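Local atomic coordinates of nickel-dependent hydrogenase large subunit (Allochromatium vinosum, PDB entry 3MYR), a protein that carries the nickel-iron active centre of a membrane-bound [NiFe] hydrogenase, which oxidises molecular hydrogen and passes the electrons to an acceptor. Residues I10-G15 with H112-V117; H107-H112 with V188-E193; K156-S161 with G165-G170; H174-L179 with I545-H550. All blocks are in the same frame, centred on the assembly; numbering follows the deposited sequence.

Contact 1. Residues I10-G15 with H112-V117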
loop_
_atom_site.group_PDB
_atom_site.type_symbol
_atom_site.label_atom_id
_atom_site.label_comp_id
_atom_site.label_asym_id
_atom_site.label_seq_id
_atom_site.Cartn_x
_atom_site.Cartn_y
_atom_site.Cartn_z
ATOM N N ILE B 10 10.907 6.344 10.474
ATOM C CA ILE B 10 9.707 5.801 11.046
ATOM C C ILE B 10 9.559 4.421 10.403
ATOM O O ILE B 10 9.463 4.300 9.181
ATOM C CB ILE B 10 8.479 6.715 10.652
ATOM C CG1 ILE B 10 8.715 8.154 11.230
ATOM C CG2 ILE B 10 7.108 6.159 11.231
ATOM C CD1 ILE B 10 8.524 8.203 12.767
ATOM N N THR B 11 9.449 3.393 11.207
ATOM C CA THR B 11 9.178 2.065 10.662
ATOM C C THR B 11 7.704 1.672 10.887
ATOM O O THR B 11 6.937 2.402 11.503
ATOM C CB THR B 11 10.092 1.037 11.321
ATOM O OG1 THR B 11 9.867 1.073 12.743
ATOM C CG2 THR B 11 11.622 1.415 11.037
ATOM N N ARG B 12 7.322 0.506 10.387
ATOM C CA ARG B 12 5.936 0.080 10.461
ATOM C C ARG B 12 5.008 1.096 9.851
ATOM O O ARG B 12 3.915 1.352 10.372
ATOM C CB ARG B 12 5.555 -0.305 11.899
ATOM C CG ARG B 12 6.059 -1.745 12.140
ATOM C CD ARG B 12 5.739 -2.245 13.552
ATOM N NE ARG B 12 6.383 -1.430 14.596
ATOM C CZ ARG B 12 5.752 -0.679 15.508
ATOM N NH1 ARG B 12 4.420 -0.545 15.546
ATOM N NH2 ARG B 12 6.459 -0.088 16.472
ATOM N N ILE B 13 5.486 1.722 8.773
ATOM C CA ILE B 13 4.611 2.380 7.819
ATOM C C ILE B 13 5.007 1.859 6.444
ATOM O O ILE B 13 5.945 1.039 6.300
ATOM C CB ILE B 13 4.825 3.955 7.852
ATOM C CG1 ILE B 13 6.285 4.319 7.462
ATOM C CG2 ILE B 13 4.571 4.482 9.209
ATOM C CD1 ILE B 13 6.493 5.814 7.108
ATOM N N GLU B 14 4.346 2.380 5.422
ATOM C CA GLU B 14 4.869 2.232 4.059
ATOM C C GLU B 14 5.731 3.459 3.715
ATOM O O GLU B 14 5.327 4.590 3.948
ATOM C CB GLU B 14 3.705 2.149 3.064
ATOM C CG GLU B 14 4.185 1.701 1.626
ATOM C CD GLU B 14 5.161 2.709 0.965
ATOM O OE1 GLU B 14 6.139 2.230 0.264
ATOM O OE2 GLU B 14 4.961 3.954 1.151
ATOM N N GLY B 15 6.935 3.234 3.231
ATOM C CA GLY B 15 7.732 4.302 2.692
ATOM C C GLY B 15 8.570 5.051 3.694
ATOM O O GLY B 15 8.840 4.571 4.791
ATOM N N HIS B 112 0.498 -1.427 13.441
ATOM C CA HIS B 112 0.133 -0.562 14.544
ATOM C C HIS B 112 0.328 -1.296 15.883
ATOM O O HIS B 112 0.801 -0.710 16.868
ATOM C CB HIS B 112 -1.382 -0.159 14.427
ATOM C CG HIS B 112 -1.731 1.159 15.097
ATOM N ND1 HIS B 112 -0.824 1.917 15.815
ATOM C CD2 HIS B 112 -2.894 1.851 15.134
ATOM C CE1 HIS B 112 -1.402 3.049 16.223
ATOM N NE2 HIS B 112 -2.651 3.041 15.790
ATOM N N ALA B 113 -0.005 -2.577 15.934
ATOM C CA ALA B 113 -0.251 -3.235 17.230
ATOM C C ALA B 113 1.011 -3.251 18.156
ATOM O O ALA B 113 0.866 -3.131 19.404
ATOM C CB ALA B 113 -0.751 -4.599 17.010
ATOM N N LEU B 114 2.228 -3.301 17.568
ATOM C CA LEU B 114 3.442 -3.301 18.393
ATOM C C LEU B 114 3.697 -1.991 19.155
ATOM O O LEU B 114 4.588 -1.947 20.028
ATOM C CB LEU B 114 4.696 -3.714 17.631
ATOM C CG LEU B 114 4.655 -5.150 17.059
ATOM C CD1 LEU B 114 5.982 -5.498 16.340
ATOM C CD2 LEU B 114 4.317 -6.212 18.125
ATOM N N ASP B 115 2.920 -0.949 18.845
ATOM C CA ASP B 115 2.874 0.254 19.684
ATOM C C ASP B 115 2.134 0.050 21.009
ATOM O O ASP B 115 2.263 0.869 21.929
ATOM C CB ASP B 115 2.232 1.478 18.988
ATOM C CG ASP B 115 2.991 1.922 17.712
ATOM O OD1 ASP B 115 2.412 2.689 16.859
ATOM O OD2 ASP B 115 4.130 1.448 17.522
ATOM N N TRP B 116 1.281 -0.946 21.079
ATOM C CA TRP B 116 0.318 -1.046 22.182
ATOM C C TRP B 116 0.554 -2.364 22.898
ATOM O O TRP B 116 0.034 -2.558 24.002
ATOM C CB TRP B 116 -1.143 -1.075 21.669
ATOM C CG TRP B 116 -1.517 0.010 20.741
ATOM C CD1 TRP B 116 -1.579 -0.051 19.359
ATOM C CD2 TRP B 116 -1.835 1.363 21.101
ATOM N NE1 TRP B 116 -1.948 1.175 18.866
ATOM C CE2 TRP B 116 -2.092 2.063 19.901
ATOM C CE3 TRP B 116 -1.931 2.050 22.331
ATOM C CZ2 TRP B 116 -2.453 3.433 19.889
ATOM C CZ3 TRP B 116 -2.267 3.400 22.322
ATOM C CH2 TRP B 116 -2.513 4.085 21.102
ATOM N N VAL B 117 1.164 -3.323 22.180
ATOM C CA VAL B 117 1.336 -4.705 22.638
ATOM C C VAL B 117 2.814 -4.950 22.919
ATOM O O VAL B 117 3.674 -4.675 22.065
ATOM C CB VAL B 117 0.874 -5.693 21.541
ATOM C CG1 VAL B 117 1.338 -7.122 21.824
ATOM C CG2 VAL B 117 -0.663 -5.612 21.356
#

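Contact 2. Residues H107-H112 with V188-E193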
loop_
_atom_site.group_PDB
_atom_site.type_symbol
_atom_site.label_atom_id
_atom_site.label_comp_id
_atom_site.label_asym_id
_atom_site.label_seq_id
_atom_site.Cartn_x
_atom_site.Cartn_y
_atom_site.Cartn_z
ATOM N N HIS B 107 -2.893 -3.398 8.668
ATOM C CA HIS B 107 -2.376 -2.213 9.359
ATOM C C HIS B 107 -2.466 -2.407 10.877
ATOM O O HIS B 107 -1.504 -2.187 11.631
ATOM C CB HIS B 107 -3.151 -0.895 9.064
ATOM C CG HIS B 107 -2.617 0.249 9.840
ATOM N ND1 HIS B 107 -3.239 0.772 10.953
ATOM C CD2 HIS B 107 -1.428 0.890 9.739
ATOM C CE1 HIS B 107 -2.499 1.743 11.449
ATOM N NE2 HIS B 107 -1.391 1.834 10.728
ATOM N N PHE B 108 -3.627 -2.808 11.336
ATOM C CA PHE B 108 -3.810 -2.931 12.761
ATOM C C PHE B 108 -2.816 -3.933 13.416
ATOM O O PHE B 108 -2.177 -3.598 14.407
ATOM C CB PHE B 108 -5.231 -3.279 13.151
ATOM C CG PHE B 108 -5.396 -3.379 14.675
ATOM C CD1 PHE B 108 -5.432 -4.615 15.314
ATOM C CD2 PHE B 108 -5.431 -2.211 15.448
ATOM C CE1 PHE B 108 -5.547 -4.694 16.758
ATOM C CE2 PHE B 108 -5.549 -2.243 16.839
ATOM C CZ PHE B 108 -5.609 -3.507 17.507
ATOM N N TYR B 109 -2.731 -5.163 12.909
ATOM C CA TYR B 109 -1.849 -6.148 13.525
ATOM C C TYR B 109 -0.392 -5.897 13.221
ATOM O O TYR B 109 0.417 -5.837 14.145
ATOM C CB TYR B 109 -2.248 -7.597 13.208
ATOM C CG TYR B 109 -3.527 -7.939 13.885
ATOM C CD1 TYR B 109 -3.556 -8.195 15.262
ATOM C CD2 TYR B 109 -4.721 -7.829 13.217
ATOM C CE1 TYR B 109 -4.763 -8.471 15.894
ATOM C CE2 TYR B 109 -5.935 -8.074 13.840
ATOM C CZ TYR B 109 -5.942 -8.374 15.187
ATOM O OH TYR B 109 -7.131 -8.605 15.836
ATOM N N HIS B 110 -0.051 -5.724 11.955
ATOM C CA HIS B 110 1.346 -5.854 11.562
ATOM C C HIS B 110 2.086 -4.547 11.600
ATOM O O HIS B 110 3.309 -4.533 11.809
ATOM C CB HIS B 110 1.430 -6.540 10.170
ATOM C CG HIS B 110 0.736 -7.865 10.186
ATOM N ND1 HIS B 110 -0.251 -8.202 9.300
ATOM C CD2 HIS B 110 0.762 -8.861 11.118
ATOM C CE1 HIS B 110 -0.759 -9.383 9.630
ATOM N NE2 HIS B 110 -0.140 -9.811 10.720
ATOM N N LEU B 111 1.355 -3.444 11.503
ATOM C CA LEU B 111 1.971 -2.093 11.578
ATOM C C LEU B 111 1.706 -1.347 12.896
ATOM O O LEU B 111 2.628 -0.762 13.453
ATOM C CB LEU B 111 1.586 -1.194 10.385
ATOM C CG LEU B 111 1.783 -1.872 8.987
ATOM C CD1 LEU B 111 1.560 -0.824 7.860
ATOM C CD2 LEU B 111 3.080 -2.457 8.768
ATOM N N HIS B 112 0.498 -1.427 13.441
ATOM C CA HIS B 112 0.133 -0.562 14.544
ATOM C C HIS B 112 0.328 -1.296 15.883
ATOM O O HIS B 112 0.801 -0.710 16.868
ATOM C CB HIS B 112 -1.382 -0.159 14.427
ATOM C CG HIS B 112 -1.731 1.159 15.097
ATOM N ND1 HIS B 112 -0.824 1.917 15.815
ATOM C CD2 HIS B 112 -2.894 1.851 15.134
ATOM C CE1 HIS B 112 -1.402 3.049 16.223
ATOM N NE2 HIS B 112 -2.651 3.041 15.790
ATOM N N VAL B 188 -0.468 -11.202 20.077
ATOM C CA VAL B 188 0.582 -11.850 19.318
ATOM C C VAL B 188 0.036 -13.063 18.528
ATOM O O VAL B 188 0.391 -13.259 17.371
ATOM C CB VAL B 188 1.702 -12.354 20.300
ATOM C CG1 VAL B 188 2.574 -13.371 19.628
ATOM C CG2 VAL B 188 2.561 -11.141 20.784
ATOM N N ALA B 189 -0.780 -13.923 19.170
ATOM C CA ALA B 189 -1.381 -15.025 18.442
ATOM C C ALA B 189 -2.222 -14.480 17.279
ATOM O O ALA B 189 -2.208 -15.040 16.176
ATOM C CB ALA B 189 -2.282 -15.810 19.368
ATOM N N HIS B 190 -2.970 -13.407 17.517
ATOM C CA HIS B 190 -3.816 -12.884 16.441
ATOM C C HIS B 190 -3.019 -12.251 15.311
ATOM O O HIS B 190 -3.426 -12.308 14.138
ATOM C CB HIS B 190 -4.831 -11.881 16.976
ATOM C CG HIS B 190 -5.843 -12.492 17.894
ATOM N ND1 HIS B 190 -5.991 -13.868 18.054
ATOM C CD2 HIS B 190 -6.783 -11.918 18.670
ATOM C CE1 HIS B 190 -6.962 -14.097 18.928
ATOM N NE2 HIS B 190 -7.485 -12.935 19.276
ATOM N N TYR B 191 -1.910 -11.619 15.678
ATOM C CA TYR B 191 -0.934 -11.121 14.694
ATOM C C TYR B 191 -0.552 -12.248 13.718
ATOM O O TYR B 191 -0.495 -12.057 12.487
ATOM C CB TYR B 191 0.285 -10.591 15.461
ATOM C CG TYR B 191 1.484 -10.074 14.655
ATOM C CD1 TYR B 191 1.812 -8.700 14.657
ATOM C CD2 TYR B 191 2.346 -10.950 14.009
ATOM C CE1 TYR B 191 2.968 -8.203 13.995
ATOM C CE2 TYR B 191 3.473 -10.477 13.301
ATOM C CZ TYR B 191 3.808 -9.114 13.332
ATOM O OH TYR B 191 4.943 -8.659 12.662
ATOM N N LEU B 192 -0.299 -13.420 14.259
ATOM C CA LEU B 192 0.122 -14.544 13.418
ATOM C C LEU B 192 -1.071 -15.100 12.611
ATOM O O LEU B 192 -0.904 -15.483 11.450
ATOM C CB LEU B 192 0.720 -15.655 14.286
ATOM C CG LEU B 192 2.114 -15.330 14.860
ATOM C CD1 LEU B 192 2.440 -16.325 15.914
ATOM C CD2 LEU B 192 3.228 -15.320 13.797
ATOM N N GLU B 193 -2.255 -15.194 13.233
ATOM C CA GLU B 193 -3.413 -15.617 12.454
ATOM C C GLU B 193 -3.711 -14.610 11.327
ATOM O O GLU B 193 -4.137 -15.003 10.243
ATOM C CB GLU B 193 -4.665 -15.755 13.333
ATOM C CG GLU B 193 -4.532 -16.708 14.479
ATOM C CD GLU B 193 -4.372 -18.172 13.956
ATOM O OE1 GLU B 193 -4.910 -18.466 12.850
ATOM O OE2 GLU B 193 -3.661 -18.995 14.613
HETATM O O HOH W 1 5.470 -5.969 12.780
#

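Contact 3. Residues K156-S161 with G165-G170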
loop_
_atom_site.group_PDB
_atom_site.type_symbol
_atom_site.label_atom_id
_atom_site.label_comp_id
_atom_site.label_asym_id
_atom_site.label_seq_id
_atom_site.Cartn_x
_atom_site.Cartn_y
_atom_site.Cartn_z
ATOM N N LYS B 156 9.037 -17.569 22.743
ATOM C CA LYS B 156 10.078 -17.714 23.753
ATOM C C LYS B 156 11.390 -18.336 23.176
ATOM O O LYS B 156 12.444 -17.788 23.407
ATOM C CB LYS B 156 9.569 -18.554 24.894
ATOM C CG LYS B 156 10.583 -18.816 26.010
ATOM C CD LYS B 156 9.819 -19.220 27.269
ATOM C CE LYS B 156 10.693 -19.183 28.555
ATOM N NZ LYS B 156 11.321 -20.535 28.684
ATOM N N THR B 157 11.326 -19.409 22.383
ATOM C CA THR B 157 12.528 -19.948 21.742
ATOM C C THR B 157 13.234 -18.861 20.839
ATOM O O THR B 157 14.463 -18.611 20.906
ATOM C CB THR B 157 12.100 -21.145 20.904
ATOM O OG1 THR B 157 11.538 -22.125 21.777
ATOM C CG2 THR B 157 13.272 -21.756 20.007
ATOM N N PHE B 158 12.430 -18.105 20.113
ATOM C CA PHE B 158 12.958 -17.052 19.282
ATOM C C PHE B 158 13.724 -16.016 20.101
ATOM O O PHE B 158 14.796 -15.555 19.718
ATOM C CB PHE B 158 11.787 -16.368 18.601
ATOM C CG PHE B 158 12.170 -15.348 17.657
ATOM C CD1 PHE B 158 12.110 -13.999 18.017
ATOM C CD2 PHE B 158 12.498 -15.692 16.358
ATOM C CE1 PHE B 158 12.412 -12.992 17.102
ATOM C CE2 PHE B 158 12.846 -14.658 15.416
ATOM C CZ PHE B 158 12.770 -13.337 15.777
ATOM N N VAL B 159 13.093 -15.522 21.140
ATOM C CA VAL B 159 13.662 -14.405 21.891
ATOM C C VAL B 159 14.897 -14.920 22.630
ATOM O O VAL B 159 15.907 -14.225 22.739
ATOM C CB VAL B 159 12.651 -13.814 22.926
ATOM C CG1 VAL B 159 13.386 -13.031 24.048
ATOM C CG2 VAL B 159 11.586 -12.941 22.255
ATOM N N GLU B 160 14.856 -16.166 23.067
ATOM C CA GLU B 160 15.992 -16.695 23.799
ATOM C C GLU B 160 17.169 -17.074 22.895
ATOM O O GLU B 160 18.261 -17.264 23.402
ATOM C CB GLU B 160 15.583 -17.852 24.729
ATOM C CG GLU B 160 14.983 -17.277 26.037
ATOM C CD GLU B 160 14.257 -18.300 26.918
ATOM O OE1 GLU B 160 13.533 -17.811 27.847
ATOM O OE2 GLU B 160 14.396 -19.550 26.688
ATOM N N SER B 161 16.948 -17.209 21.581
ATOM C CA SER B 161 18.027 -17.584 20.657
ATOM C C SER B 161 19.078 -16.429 20.623
ATOM O O SER B 161 20.116 -16.604 20.037
ATOM C CB SER B 161 17.476 -17.739 19.252
ATOM O OG SER B 161 17.096 -16.431 18.754
ATOM N N GLY B 165 15.806 -10.321 15.565
ATOM C CA GLY B 165 15.229 -9.995 14.241
ATOM C C GLY B 165 14.517 -8.638 14.360
ATOM O O GLY B 165 15.079 -7.679 14.896
ATOM N N ILE B 166 13.259 -8.585 13.945
ATOM C CA ILE B 166 12.518 -7.335 13.879
ATOM C C ILE B 166 12.094 -6.842 15.270
ATOM O O ILE B 166 11.553 -5.746 15.391
ATOM C CB ILE B 166 11.220 -7.482 12.992
ATOM C CG1 ILE B 166 10.274 -8.504 13.619
ATOM C CG2 ILE B 166 11.614 -7.852 11.522
ATOM C CD1 ILE B 166 8.846 -8.596 12.925
ATOM N N PHE B 167 12.302 -7.669 16.284
ATOM C CA PHE B 167 12.054 -7.276 17.668
ATOM C C PHE B 167 13.275 -6.678 18.372
ATOM O O PHE B 167 13.146 -6.215 19.509
ATOM C CB PHE B 167 11.576 -8.461 18.535
ATOM C CG PHE B 167 10.267 -9.072 18.106
ATOM C CD1 PHE B 167 9.353 -8.354 17.357
ATOM C CD2 PHE B 167 9.883 -10.312 18.625
ATOM C CE1 PHE B 167 8.137 -8.921 16.957
ATOM C CE2 PHE B 167 8.645 -10.859 18.279
ATOM C CZ PHE B 167 7.786 -10.155 17.414
ATOM N N ALA B 168 14.448 -6.731 17.744
ATOM C CA ALA B 168 15.689 -6.241 18.376
ATOM C C ALA B 168 15.655 -4.735 18.683
ATOM O O ALA B 168 15.132 -3.953 17.863
ATOM C CB ALA B 168 16.929 -6.587 17.468
ATOM N N ASN B 169 16.226 -4.334 19.847
ATOM C CA ASN B 169 16.214 -2.927 20.317
ATOM C C ASN B 169 14.806 -2.332 20.466
ATOM O O ASN B 169 14.650 -1.107 20.325
ATOM C CB ASN B 169 17.018 -1.982 19.356
ATOM C CG ASN B 169 18.458 -2.490 19.071
ATOM O OD1 ASN B 169 19.119 -2.119 18.066
ATOM N ND2 ASN B 169 18.931 -3.327 19.933
ATOM N N GLY B 170 13.780 -3.172 20.648
ATOM C CA GLY B 170 12.401 -2.707 20.704
ATOM C C GLY B 170 12.193 -2.051 22.072
ATOM O O GLY B 170 13.096 -2.044 22.943
#

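Contact 4. Residues H174-L179 with I545-H550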
loop_
_atom_site.group_PDB
_atom_site.type_symbol
_atom_site.label_atom_id
_atom_site.label_comp_id
_atom_site.label_asym_id
_atom_site.label_seq_id
_atom_site.Cartn_x
_atom_site.Cartn_y
_atom_site.Cartn_z
ATOM N N HIS B 174 8.614 -0.459 28.233
ATOM C CA HIS B 174 8.354 0.997 28.351
ATOM C C HIS B 174 7.031 1.178 29.156
ATOM O O HIS B 174 6.087 0.347 29.009
ATOM C CB HIS B 174 8.184 1.589 26.944
ATOM C CG HIS B 174 8.144 3.093 26.908
ATOM N ND1 HIS B 174 7.034 3.821 27.291
ATOM C CD2 HIS B 174 9.028 3.995 26.405
ATOM C CE1 HIS B 174 7.272 5.109 27.124
ATOM N NE2 HIS B 174 8.448 5.234 26.530
ATOM N N PRO B 175 6.963 2.237 30.016
ATOM C CA PRO B 175 5.794 2.424 30.894
ATOM C C PRO B 175 4.521 2.740 30.091
ATOM O O PRO B 175 3.422 2.519 30.603
ATOM C CB PRO B 175 6.207 3.620 31.800
ATOM C CG PRO B 175 7.340 4.320 31.005
ATOM C CD PRO B 175 8.079 3.134 30.402
ATOM N N ALA B 176 4.661 3.148 28.821
ATOM C CA ALA B 176 3.481 3.373 27.966
ATOM C C ALA B 176 2.733 2.056 27.672
ATOM O O ALA B 176 1.556 2.039 27.263
ATOM C CB ALA B 176 3.895 4.089 26.640
ATOM N N TYR B 177 3.428 0.930 27.838
ATOM C CA TYR B 177 2.740 -0.387 27.624
ATOM C C TYR B 177 1.918 -0.777 28.842
ATOM O O TYR B 177 2.450 -0.811 29.940
ATOM C CB TYR B 177 3.744 -1.505 27.307
ATOM C CG TYR B 177 4.370 -1.448 25.931
ATOM C CD1 TYR B 177 5.749 -1.296 25.793
ATOM C CD2 TYR B 177 3.585 -1.680 24.767
ATOM C CE1 TYR B 177 6.355 -1.330 24.516
ATOM C CE2 TYR B 177 4.147 -1.750 23.505
ATOM C CZ TYR B 177 5.550 -1.574 23.385
ATOM O OH TYR B 177 6.086 -1.578 22.124
ATOM N N ARG B 178 0.621 -1.016 28.669
ATOM C CA ARG B 178 -0.234 -1.177 29.838
ATOM C C ARG B 178 -0.991 -2.517 29.896
ATOM O O ARG B 178 -1.576 -2.841 30.938
ATOM C CB ARG B 178 -1.237 -0.007 29.946
ATOM C CG ARG B 178 -0.665 1.481 29.873
ATOM C CD ARG B 178 -1.896 2.346 30.148
ATOM N NE ARG B 178 -2.200 3.629 29.475
ATOM C CZ ARG B 178 -1.399 4.636 29.536
ATOM N NH1 ARG B 178 -1.698 5.798 28.981
ATOM N NH2 ARG B 178 -0.205 4.409 30.083
ATOM N N LEU B 179 -1.072 -3.245 28.774
ATOM C CA LEU B 179 -1.803 -4.543 28.750
ATOM C C LEU B 179 -1.220 -5.578 29.710
ATOM O O LEU B 179 -0.004 -5.721 29.814
ATOM C CB LEU B 179 -1.863 -5.147 27.315
ATOM C CG LEU B 179 -2.408 -4.284 26.190
ATOM C CD1 LEU B 179 -2.344 -5.103 24.819
ATOM C CD2 LEU B 179 -3.833 -3.830 26.497
ATOM N N ILE B 545 5.148 9.071 19.875
ATOM C CA ILE B 545 5.092 9.601 18.520
ATOM C C ILE B 545 4.539 8.514 17.573
ATOM O O ILE B 545 3.614 8.770 16.781
ATOM C CB ILE B 545 6.483 10.101 18.087
ATOM C CG1 ILE B 545 6.745 11.464 18.732
ATOM C CG2 ILE B 545 6.568 10.213 16.527
ATOM C CD1 ILE B 545 8.222 12.028 18.449
ATOM N N LEU B 546 5.074 7.299 17.705
ATOM C CA LEU B 546 4.718 6.217 16.828
ATOM C C LEU B 546 3.229 5.915 16.968
ATOM O O LEU B 546 2.575 5.665 15.993
ATOM C CB LEU B 546 5.554 4.963 17.148
ATOM C CG LEU B 546 7.085 5.101 16.957
ATOM C CD1 LEU B 546 7.759 3.750 17.253
ATOM C CD2 LEU B 546 7.447 5.561 15.578
ATOM N N ARG B 547 2.711 5.871 18.191
ATOM C CA ARG B 547 1.294 5.508 18.337
ATOM C C ARG B 547 0.404 6.411 17.502
ATOM O O ARG B 547 -0.490 5.930 16.849
ATOM C CB ARG B 547 0.860 5.624 19.819
ATOM C CG ARG B 547 1.252 4.457 20.605
ATOM C CD ARG B 547 0.988 4.645 22.108
ATOM N NE ARG B 547 1.398 3.442 22.780
ATOM C CZ ARG B 547 1.153 3.125 24.042
ATOM N NH1 ARG B 547 0.560 3.979 24.868
ATOM N NH2 ARG B 547 1.566 1.955 24.485
ATOM N N THR B 548 0.661 7.722 17.537
ATOM C CA THR B 548 -0.160 8.705 16.849
ATOM C C THR B 548 0.141 8.734 15.358
ATOM O O THR B 548 -0.799 8.641 14.514
ATOM C CB THR B 548 -0.017 10.088 17.488
ATOM O OG1 THR B 548 -0.695 10.084 18.748
ATOM C CG2 THR B 548 -0.664 11.226 16.624
ATOM N N ILE B 549 1.422 8.703 15.012
ATOM C CA ILE B 549 1.754 8.700 13.563
ATOM C C ILE B 549 1.147 7.416 12.913
ATOM O O ILE B 549 0.501 7.494 11.893
ATOM C CB ILE B 549 3.293 8.867 13.312
ATOM C CG1 ILE B 549 3.793 10.300 13.646
ATOM C CG2 ILE B 549 3.701 8.516 11.874
ATOM C CD1 ILE B 549 3.041 11.441 13.013
ATOM N N HIS B 550 1.311 6.255 13.549
ATOM C CA HIS B 550 0.820 4.994 12.958
ATOM C C HIS B 550 -0.707 5.014 12.881
ATOM O O HIS B 550 -1.296 4.408 11.985
ATOM C CB HIS B 550 1.260 3.786 13.779
ATOM C CG HIS B 550 2.716 3.463 13.650
ATOM N ND1 HIS B 550 3.467 2.973 14.703
ATOM C CD2 HIS B 550 3.546 3.491 12.577
ATOM C CE1 HIS B 550 4.695 2.721 14.278
ATOM N NE2 HIS B 550 4.770 3.030 12.996
#

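Contact 1. Residues I10-G15 with H112-V117
Arg-12 and His-112 mark the nearest backbone approach, their CA atoms 7.1 Å apart, between a loop running from strand 5-7 to strand 17-24 and the turn that follows helix 86-112. Across 113-115 this turn keeps a helical backbone, and Asp-115 N bonds back to His-112 O. Arg-12 has positive phi; its CB points toward the turn, and a bend at chi3 (-62°) brings the guanidinium to Asp-115. NH1 and NH2 both grip the same oxygen: Arg-12 NH1 to Asp-115 OD2 is 2.8 Å and Arg-12 NH2 to Asp-115 OD2 is 3.0 Å. OD2 lies close to the guanidinium plane, whereas the carboxylate is turned 67° against it; NH1 comes from above the carboxylate and NH2 almost along its C-O bond. Leu-114 CB lies over the middle of one guanidinium face, 3.8 Å from Arg-12 NH1. The other carboxylate oxygen, Asp-115 OD1, takes a weak bond from His-112 ND1 and faces His-550 ND1, modelled so unusually close that the strength of that bond is doubtful. Arg-12 NH1 also bonds Leu-111 O, while NE and NH2 reach carbonyls of Gln-46 and Ala-47 of the small subunit HydA. The arrangement is a buried end-on salt bridge at the heterodimer interface, with the Arg-12 side chain about 14 Å from the nickel-iron centre.

Contact 2. Residues H107-H112 with V188-E193
Two helices cross steeply here, helix 86-112 by its last turn and helix 181-201 by its middle, in a buried aromatic contact of the large subunit's helical part that includes an edge-to-face histidine-tyrosine pair. The short axes approach to 9.2 Å at an angle of 110°. Helix 86-112 widens into a pi-type turn at its end, where His-112 N bonds His-107 O. His-110 points an edge at Tyr-191: its CD2 stands over the centre of the tyrosine ring, 3.7 Å from Tyr-191 CE1, with the ring planes 88° apart. Tyr-191 CG lies opposite its own backbone N (chi1 177°), which carries the ring under that edge. The same imidazole donates through His-110 NE2 to Tyr-191 O at 2.9 Å, nearly straight and in the plane of its own ring, which fixes the ring's rotation. A leucine in its place would probably leave that carbonyl without its side-chain donor and the tyrosine face without its flat edge. One residue earlier, Tyr-109 CE1 rests 3.6 Å from His-190 CB, while Phe-108 covers one face of the Tyr-109 ring; the Tyr-109 hydroxyl bonds Asp-260. Leu-45 of the small subunit HydA packs on Tyr-191. At the far end of that tyrosine one water joins the helices, accepting from Tyr-191 OH at 2.7 Å and donating to His-110 O at 2.8 Å.

Contact 3. Residues K156-S161 with G165-G170
Phe-158 does most of the touching from helix 145-160, facing Gly-165 and Phe-167 after a short loop. Followed in sequence, the helix first gives Lys-156, whose NZ makes a long salt bridge of 3.6 Å with Glu-160 OE1 one turn on. Thr-157 keeps its hydroxyl on the carbonyl of Lys-153. Phe-158 comes next with CG anti to its own nitrogen (chi1 -176°), which carries the ring out toward the returning chain. There its CE1 lies 4.0 Å from Phe-167 CD2, the two rings meeting obliquely with planes 79° apart and centroids 6.0 Å apart. The ring end, Phe-158 CZ, comes 4.3 Å from Gly-165 N; a side chain on this glycine would be tight against it, and the positive phi there also favours glycine. After Glu-160, Ser-161 turns back, its OG donating to Phe-158 O at 2.6 Å, while OG also bonds Gln-163 N in the loop. Phe-167 also opens a type II turn that ends at Gly-170. The contact folds the loop that leads to helix 181-201 back against the end of helix 145-160: Phe-167 packs on Leu-114 after helix 86-112, Ile-166 on Tyr-191 of helix 181-201, and Phe-158 on Leu-34 of the small subunit HydA.

Contact 4. Residues H174-L179 with I545-H550
Arg-547 reaches from helix 543-551 straight to Ala-176 in loop 174-179, its chain extended from CG to NE with chi3 at 180°. Ala-176 CB sits over one face of the guanidinium toward its rim, 3.8 Å from Arg-547 NH1, while Arg-547 NH2 donates to Ala-176 O at 2.8 Å from well above the carbonyl plane. A weak second bond runs from Arg-547 NH1 to the same Ala-176 O at 3.2 Å. Tyr-177 comes past obliquely, its CD2 4.2 Å from Arg-547 NH2 and its ring at 76° to the guanidinium; its hydroxyl bonds Leu-114 O. The first four residues of 174-179 form a type I turn, Tyr-177 N bonding His-174 O, and Ala-176 N donates in the ring plane of His-174 to ND1 at 2.9 Å. Arg-547 NE is taken by Asp-115 O. A methionine here would probably leave the carbonyls of Ala-176 and Asp-115 without these donors and the Ala-176 methyl without the guanidinium face beneath it. Arg-178 NH1 stands 5.0 Å from Arg-547 NH1, a like charge that its own salt bridge with Asp-270 probably offsets. Binding by backbone carbonyls thus joins a buried cation to two loops without a carboxylate from either segment.

How the contacts relate
The four contacts lie on one side of the chain's centre, with centres 10 to 19 Å apart, and gather round the end of helix 86-112. Contacts 1 and 2 share His-112, the last residue of that helix, and cross along the chain. Contact 3, on helix 145-160 and the loop after it, falls between the two halves of contact 2, and contact 4 starts farther along the same loop. Contact 4 then brings in helix 543-551, whose His-550 bonds Thr-11 O and meets Asp-115 at a very short modelled distance. Start, middle and end of the sequence thus meet beside the small subunit, but only contact 1 comes near Cys-555; the others pack away from the active centre.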